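Local atomic coordinates of Lmo0812 protein (Listeria monocytogenes serovar 1/2a, PDB entry 4YF1), a protein that probably hydrolyses the 3'-diphosphate of guanosine-3',5'-bis(diphosphate), the alarmone ppGpp. Residues Asn38-Arg41 with Ile42-Ala46; His101-Glu104 with Gln105-Gly109; Lys151-Asn154 with Gln155-Asn159. One frame throughout, in Å; residues are numbered along the deposited sequence.

The three contacts are successive turns within three separate helices of an all-helical chain, and they come in series: contact 1 on helix 35-45, contact 2 on helix 95-108 and contact 3 on helix 147-160. Contacts 2 and 3 are neighbours, centres 11 Å apart, and touch directly: Ile103 CD1 packs on Trp152 CZ2 at 3.9 Å and Val106 CG1 on Ile157 CD1 at 4.0 Å. Contact 1 lies across the chain's centre from both, about 20 Å from contact 2 and 21 Å from contact 3 between centres. Helix 111-132 receives side chains from all three and so is their common neighbour in this probable HD-domain bundle.

Contact 1 (Asn38-Arg41 with Ile42-Ala46); sequences NVAR and ILRRA
Arg41 and Arg45, together with the three residue pairs before them, follow the i to i+4 hydrogen bonding of an alpha helix, the last turns of helix 35-45 in this HD-domain fold. Ile42 N donates to Asn38 O, Leu43 N to Val39 O, Arg44 N to Ala40 O and Arg45 N to Arg41 O, the last at 2.9 Å and 166°.

One side of these turns is apolar. Val39 and Leu43 lie side by side and point the same way, with Val39 CG1 4.0 Å from Leu43 CD1. Both pack on helix 111-132, where Leu43 meets Ala115, Leu116 and Ala119; a branched valine and a leucine fill such an interface without bringing polar groups into it. The small Ala40 lets the helix approach Val53 and Leu57 of helix 50-64 closely. Asn38 is buried too, and its amide is satisfied by Gly29 O, Tyr32 N and Asp123 OD1.

Arginines suit the outer side, where long aliphatic stems can lie along the helix and carry charge to the surface. The bent chain of Arg44 (chi3 43°) folds its guanidinium back over the backbone, with NH1 3.5 Å from Arg41 CA. In the second subunit, Glu50 makes a long, weak ion pair with Arg44.

Arg41 runs extended from CG to NE, and its guanidinium lies flat on that of Arg45, planes 9° apart and centres separated by 4.4 Å. Like charges are thereby brought together, a cost that solvent and dispersion between the flat groups may partly repay. The two groups are displaced rather than in register: Arg45 CD sits over the centre of the Arg41 guanidinium, 3.5 Å from Arg41 CZ, while Arg41 NH2 comes within 3.4 Å of Arg45 NE.

Contact 2 (His101-Glu104 with Gln105-Gly109); sequences HTIE and QVRTG
Residues 101 to 108 form the C-terminal turns of helix 95-108, with Gln105 N bonded to His101 O, Val106 N to Thr102 O, Arg107 N to Ile103 O and Thr108 N to Glu104 O, before Gly109 leaves helical geometry.

The side chain of Thr108 turns back on the helix. With OG1 between the backbone N and the carbonyl carbon (chi1 60°), its hydroxyl donates to Glu104 O at 2.9 Å. Thr108 N reaches the same oxygen at 3.0 Å from the opposite face of the carbonyl plane, and Arg107 N adds a weak third bond. Threonine suits this last turn because its short hydroxyl can reach a carbonyl one turn back.

Arg107 spans the boundary between core and surface. Its bent chain brings NH1 within 4.0 Å of Ile103 CG2, the two side chains crossing obliquely, and NH2 within 3.9 Å of Glu104 CA. The polar end is anchored by Asn160, whose OD1 accepts from NE. Glu104 OE2 stays 5.8 Å from Arg107 NH2, too far for a salt bridge.

Thr102, Ile103 and Val106 supply the buried side: Ile103 packs on helix 147-160, Thr102 and Val106 on both that helix and helix 111-132, and Gln105 touches Ser86 of helix 78-87.

Contact 3 (Lys151-Asn154 with Gln155-Asn159); sequences KWYN and QGIKN
Helix 147-160 is one of the packed helices of the bundle, and here two of its turns are joined by i to i+4 bonds. Gln155 N donates to Lys151 O, Gly156 N to Trp152 O and Ile157 N to Tyr153 O, while Lys158 N meets Asn154 O nearly straight, at 2.9 Å and 172°.

On the buried side Tyr153 and Ile157 lie alongside each other, pointing the same way, with Tyr153 CE1 4.0 Å from Ile157 CD1. Tyr153 CG is anti to the backbone N (chi1 176°), which carries the ring along the helix toward the isoleucine one turn on. The aromatic ring and branched chain suit a bundle interior, where Ile157 also meets Ile117 and Tyr177. Trp152 reaches Trp95 and Lys99 of helix 95-108.

A partly exposed side carries Lys151 and Gln155, which cross with Lys151 CG 3.7 Å from Gln155 CD and Lys151 CE 3.7 Å from Gln155 NE2. Lys151 also rests on Phe185, and Gln155 and Lys158 on Val181. Lys158 NZ donates to Asn159 OD1 at 2.7 Å. Long side chains thus serve twice here, their aliphatic stems giving contact while the polar ends can meet solvent.

Contact 1 (Asn38-Arg41 with Ile42-Ala46)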
loop_
_atom_site.group_PDB
_atom_site.type_symbol
_atom_site.label_atom_id
_atom_site.label_comp_id
_atom_site.label_asym_id
_atom_site.label_seq_id
_atom_site.Cartn_x
_atom_site.Cartn_y
_atom_site.Cartn_z
ATOM N N ASN A 38 2.785 6.562 6.126
ATOM C CA ASN A 38 4.034 7.230 6.525
ATOM C C ASN A 38 5.269 6.353 6.358
ATOM O O ASN A 38 6.335 6.842 5.986
ATOM C CB ASN A 38 3.982 7.735 8.003
ATOM C CG ASN A 38 3.095 8.960 8.204
ATOM O OD1 ASN A 38 2.632 9.599 7.265
ATOM N ND2 ASN A 38 2.889 9.332 9.496
ATOM N N VAL A 39 5.139 5.060 6.641
ATOM C CA VAL A 39 6.251 4.115 6.478
ATOM C C VAL A 39 6.526 3.995 4.945
ATOM O O VAL A 39 7.662 4.021 4.515
ATOM C CB VAL A 39 5.913 2.737 7.095
ATOM C CG1 VAL A 39 6.855 1.666 6.623
ATOM C CG2 VAL A 39 5.895 2.819 8.617
ATOM N N ALA A 40 5.466 3.906 4.160
ATOM C CA ALA A 40 5.648 3.807 2.667
ATOM C C ALA A 40 6.387 5.035 2.114
ATOM O O ALA A 40 7.233 4.920 1.238
ATOM C CB ALA A 40 4.294 3.633 1.986
ATOM N N ARG A 41 6.067 6.220 2.636
ATOM C CA ARG A 41 6.757 7.442 2.260
ATOM C C ARG A 41 8.247 7.427 2.597
ATOM O O ARG A 41 9.087 7.841 1.778
ATOM C CB ARG A 41 6.062 8.669 2.885
ATOM C CG ARG A 41 6.785 9.982 2.718
ATOM C CD ARG A 41 6.023 11.179 3.276
ATOM N NE ARG A 41 6.872 12.355 3.237
ATOM C CZ ARG A 41 7.859 12.596 4.092
ATOM N NH1 ARG A 41 8.064 11.789 5.160
ATOM N NH2 ARG A 41 8.598 13.689 3.940
ATOM N N ILE A 42 8.594 6.997 3.806
ATOM C CA ILE A 42 9.998 6.890 4.208
ATOM C C ILE A 42 10.748 5.963 3.226
ATOM O O ILE A 42 11.796 6.284 2.755
ATOM C CB ILE A 42 10.108 6.338 5.628
ATOM C CG1 ILE A 42 9.608 7.391 6.634
ATOM C CG2 ILE A 42 11.537 5.965 5.937
ATOM C CD1 ILE A 42 9.225 6.835 7.990
ATOM N N LEU A 43 10.158 4.843 2.909
ATOM C CA LEU A 43 10.808 3.880 1.991
ATOM C C LEU A 43 10.932 4.411 0.549
ATOM O O LEU A 43 11.976 4.213 -0.085
ATOM C CB LEU A 43 10.074 2.546 2.026
ATOM C CG LEU A 43 10.178 1.810 3.386
ATOM C CD1 LEU A 43 9.122 0.727 3.519
ATOM C CD2 LEU A 43 11.567 1.207 3.569
ATOM N N ARG A 44 9.891 5.094 0.077
ATOM C CA ARG A 44 9.869 5.648 -1.299
ATOM C C ARG A 44 10.919 6.721 -1.405
ATOM O O ARG A 44 11.729 6.738 -2.347
ATOM C CB ARG A 44 8.460 6.181 -1.651
ATOM C CG ARG A 44 8.372 6.938 -2.976
ATOM C CD ARG A 44 6.959 7.347 -3.363
ATOM N NE ARG A 44 6.181 7.889 -2.234
ATOM C CZ ARG A 44 5.263 7.225 -1.543
ATOM N NH1 ARG A 44 4.615 7.832 -0.534
ATOM N NH2 ARG A 44 5.006 5.942 -1.799
ATOM N N ARG A 45 10.961 7.603 -0.408
ATOM C CA ARG A 45 11.931 8.675 -0.419
ATOM C C ARG A 45 13.361 8.185 -0.328
ATOM O O ARG A 45 14.283 8.912 -0.709
ATOM C CB ARG A 45 11.630 9.681 0.715
ATOM C CG ARG A 45 10.414 10.542 0.410
ATOM C CD ARG A 45 10.052 11.350 1.633
ATOM N NE ARG A 45 11.094 12.302 2.011
ATOM C CZ ARG A 45 11.272 13.507 1.453
ATOM N NH1 ARG A 45 10.534 13.921 0.416
ATOM N NH2 ARG A 45 12.240 14.304 1.915
ATOM N N ALA A 46 13.560 6.973 0.186
ATOM C CA ALA A 46 14.905 6.424 0.323
ATOM C C ALA A 46 15.315 5.726 -0.989
ATOM O O ALA A 46 16.375 5.190 -1.054
ATOM C CB ALA A 46 14.990 5.431 1.464
#

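Contact 2 (His101-Glu104 with Gln105-Gly109)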
loop_
_atom_site.group_PDB
_atom_site.type_symbol
_atom_site.label_atom_id
_atom_site.label_comp_id
_atom_site.label_asym_id
_atom_site.label_seq_id
_atom_site.Cartn_x
_atom_site.Cartn_y
_atom_site.Cartn_z
ATOM N N HIS A 101 13.718 -11.579 18.196
ATOM C CA HIS A 101 13.742 -12.121 16.843
ATOM C C HIS A 101 13.844 -10.992 15.817
ATOM O O HIS A 101 14.497 -11.146 14.778
ATOM C CB HIS A 101 12.564 -13.038 16.553
ATOM C CG HIS A 101 12.563 -14.294 17.366
ATOM N ND1 HIS A 101 11.408 -14.981 17.667
ATOM C CD2 HIS A 101 13.556 -14.927 18.023
ATOM C CE1 HIS A 101 11.698 -16.017 18.427
ATOM N NE2 HIS A 101 12.993 -15.997 18.673
ATOM N N THR A 102 13.219 -9.860 16.104
ATOM C CA THR A 102 13.319 -8.693 15.200
ATOM C C THR A 102 14.743 -8.106 15.176
ATOM O O THR A 102 15.266 -7.740 14.081
ATOM C CB THR A 102 12.240 -7.679 15.503
ATOM O OG1 THR A 102 10.984 -8.285 15.220
ATOM C CG2 THR A 102 12.379 -6.411 14.672
ATOM N N ILE A 103 15.400 -8.053 16.330
ATOM C CA ILE A 103 16.795 -7.594 16.403
ATOM C C ILE A 103 17.716 -8.498 15.562
ATOM O O ILE A 103 18.529 -7.973 14.757
ATOM C CB ILE A 103 17.278 -7.494 17.865
ATOM C CG1 ILE A 103 16.498 -6.370 18.544
ATOM C CG2 ILE A 103 18.787 -7.248 17.949
ATOM C CD1 ILE A 103 16.610 -6.377 20.073
ATOM N N GLU A 104 17.531 -9.826 15.658
ATOM C CA GLU A 104 18.336 -10.749 14.864
ATOM C C GLU A 104 18.086 -10.504 13.359
ATOM O O GLU A 104 19.025 -10.540 12.549
ATOM C CB GLU A 104 18.051 -12.244 15.217
ATOM C CG GLU A 104 18.799 -13.264 14.309
ATOM C CD GLU A 104 18.430 -14.744 14.537
ATOM O OE1 GLU A 104 17.514 -15.051 15.342
ATOM O OE2 GLU A 104 19.084 -15.613 13.928
ATOM N N GLN A 105 16.821 -10.280 13.001
ATOM C CA GLN A 105 16.463 -10.046 11.603
ATOM C C GLN A 105 17.040 -8.709 11.058
ATOM O O GLN A 105 17.531 -8.666 9.888
ATOM C CB GLN A 105 14.955 -10.147 11.436
ATOM C CG GLN A 105 14.421 -9.858 10.062
ATOM C CD GLN A 105 14.738 -10.942 9.084
ATOM O OE1 GLN A 105 15.279 -11.998 9.420
ATOM N NE2 GLN A 105 14.356 -10.696 7.857
ATOM N N VAL A 106 17.036 -7.655 11.879
ATOM C CA VAL A 106 17.606 -6.385 11.454
ATOM C C VAL A 106 19.117 -6.512 11.364
ATOM O O VAL A 106 19.743 -5.832 10.532
ATOM C CB VAL A 106 17.152 -5.173 12.288
ATOM C CG1 VAL A 106 18.066 -4.961 13.481
ATOM C CG2 VAL A 106 17.118 -3.889 11.444
ATOM N N ARG A 107 19.705 -7.458 12.100
ATOM C CA ARG A 107 21.152 -7.650 11.979
ATOM C C ARG A 107 21.538 -8.384 10.688
ATOM O O ARG A 107 22.468 -7.981 10.006
ATOM C CB ARG A 107 21.686 -8.450 13.143
ATOM C CG ARG A 107 23.176 -8.725 13.115
ATOM C CD ARG A 107 23.601 -9.728 14.184
ATOM N NE ARG A 107 23.206 -9.276 15.501
ATOM C CZ ARG A 107 22.444 -9.910 16.387
ATOM N NH1 ARG A 107 22.199 -9.290 17.529
ATOM N NH2 ARG A 107 22.001 -11.163 16.222
ATOM N N THR A 108 20.847 -9.486 10.419
ATOM C CA THR A 108 21.214 -10.425 9.352
ATOM C C THR A 108 20.439 -10.294 8.059
ATOM O O THR A 108 20.850 -10.900 7.056
ATOM C CB THR A 108 21.008 -11.883 9.827
ATOM O OG1 THR A 108 19.615 -12.076 10.168
ATOM C CG2 THR A 108 21.869 -12.176 11.049
ATOM N N GLY A 109 19.348 -9.532 8.041
ATOM C CA GLY A 109 18.558 -9.434 6.790
ATOM C C GLY A 109 19.298 -8.698 5.698
ATOM O O GLY A 109 20.369 -8.145 5.944
#

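Contact 3 (Lys151-Asn154 with Gln155-Asn159)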
loop_
_atom_site.group_PDB
_atom_site.type_symbol
_atom_site.label_atom_id
_atom_site.label_comp_id
_atom_site.label_asym_id
_atom_site.label_seq_id
_atom_site.Cartn_x
_atom_site.Cartn_y
_atom_site.Cartn_z
ATOM N N LYS A 151 13.825 0.605 25.868
ATOM C CA LYS A 151 15.192 1.036 25.610
ATOM C C LYS A 151 16.041 -0.075 25.023
ATOM O O LYS A 151 16.736 0.132 23.987
ATOM C CB LYS A 151 15.824 1.517 26.877
ATOM C CG LYS A 151 17.275 1.955 26.778
ATOM C CD LYS A 151 17.585 2.756 28.047
ATOM C CE LYS A 151 19.025 3.203 28.149
ATOM N NZ LYS A 151 19.910 2.116 28.648
ATOM N N TRP A 152 15.944 -1.264 25.640
ATOM C CA TRP A 152 16.695 -2.424 25.180
ATOM C C TRP A 152 16.359 -2.717 23.719
ATOM O O TRP A 152 17.242 -3.001 22.926
ATOM C CB TRP A 152 16.407 -3.654 26.049
ATOM C CG TRP A 152 16.746 -4.972 25.396
ATOM C CD1 TRP A 152 17.975 -5.566 25.297
ATOM C CD2 TRP A 152 15.824 -5.844 24.731
ATOM N NE1 TRP A 152 17.860 -6.763 24.618
ATOM C CE2 TRP A 152 16.552 -6.947 24.262
ATOM C CE3 TRP A 152 14.447 -5.794 24.496
ATOM C CZ2 TRP A 152 15.953 -7.989 23.568
ATOM C CZ3 TRP A 152 13.840 -6.844 23.813
ATOM C CH2 TRP A 152 14.594 -7.925 23.361
ATOM N N TYR A 153 15.076 -2.650 23.394
ATOM C CA TYR A 153 14.585 -2.965 22.039
ATOM C C TYR A 153 15.078 -1.992 20.960
ATOM O O TYR A 153 15.696 -2.405 19.959
ATOM C CB TYR A 153 13.050 -3.030 22.077
ATOM C CG TYR A 153 12.385 -3.249 20.748
ATOM C CD1 TYR A 153 12.902 -4.163 19.844
ATOM C CD2 TYR A 153 11.177 -2.612 20.418
ATOM C CE1 TYR A 153 12.291 -4.385 18.629
ATOM C CE2 TYR A 153 10.547 -2.852 19.191
ATOM C CZ TYR A 153 11.115 -3.733 18.311
ATOM O OH TYR A 153 10.506 -4.043 17.092
ATOM N N ASN A 154 14.836 -0.705 21.187
ATOM C CA ASN A 154 15.213 0.342 20.240
ATOM C C ASN A 154 16.726 0.477 20.098
ATOM O O ASN A 154 17.255 0.611 18.956
ATOM C CB ASN A 154 14.507 1.644 20.613
ATOM C CG ASN A 154 13.017 1.577 20.336
ATOM O OD1 ASN A 154 12.164 1.373 21.242
ATOM N ND2 ASN A 154 12.684 1.677 19.091
ATOM N N GLN A 155 17.448 0.338 21.214
ATOM C CA GLN A 155 18.916 0.343 21.143
ATOM C C GLN A 155 19.386 -0.881 20.361
ATOM O O GLN A 155 20.353 -0.782 19.546
ATOM C CB GLN A 155 19.549 0.419 22.537
ATOM C CG GLN A 155 19.442 1.814 23.060
ATOM C CD GLN A 155 20.125 1.997 24.401
ATOM O OE1 GLN A 155 20.489 1.037 25.092
ATOM N NE2 GLN A 155 20.343 3.219 24.736
ATOM N N GLY A 156 18.693 -2.016 20.537
ATOM C CA GLY A 156 19.025 -3.228 19.774
ATOM C C GLY A 156 18.905 -3.026 18.244
ATOM O O GLY A 156 19.791 -3.468 17.474
ATOM N N ILE A 157 17.814 -2.396 17.804
ATOM C CA ILE A 157 17.618 -2.111 16.369
ATOM C C ILE A 157 18.723 -1.152 15.928
ATOM O O ILE A 157 19.462 -1.423 14.969
ATOM C CB ILE A 157 16.231 -1.484 16.066
ATOM C CG1 ILE A 157 15.062 -2.426 16.467
ATOM C CG2 ILE A 157 16.128 -1.127 14.576
ATOM C CD1 ILE A 157 15.115 -3.802 15.857
ATOM N N LYS A 158 18.865 -0.043 16.667
ATOM C CA LYS A 158 19.875 0.949 16.333
ATOM C C LYS A 158 21.286 0.364 16.226
ATOM O O LYS A 158 22.013 0.650 15.251
ATOM C CB LYS A 158 19.828 2.152 17.281
ATOM C CG LYS A 158 21.051 3.044 17.207
ATOM C CD LYS A 158 20.994 4.083 18.303
ATOM C CE LYS A 158 22.383 4.531 18.705
ATOM N NZ LYS A 158 23.146 3.427 19.377
ATOM N N ASN A 159 21.669 -0.490 17.172
ATOM C CA ASN A 159 23.024 -1.062 17.166
ATOM C C ASN A 159 23.252 -2.230 16.223
ATOM O O ASN A 159 24.378 -2.667 16.085
ATOM C CB ASN A 159 23.427 -1.447 18.592
ATOM C CG ASN A 159 23.588 -0.228 19.466
ATOM O OD1 ASN A 159 23.912 0.841 18.957
ATOM N ND2 ASN A 159 23.323 -0.355 20.755
#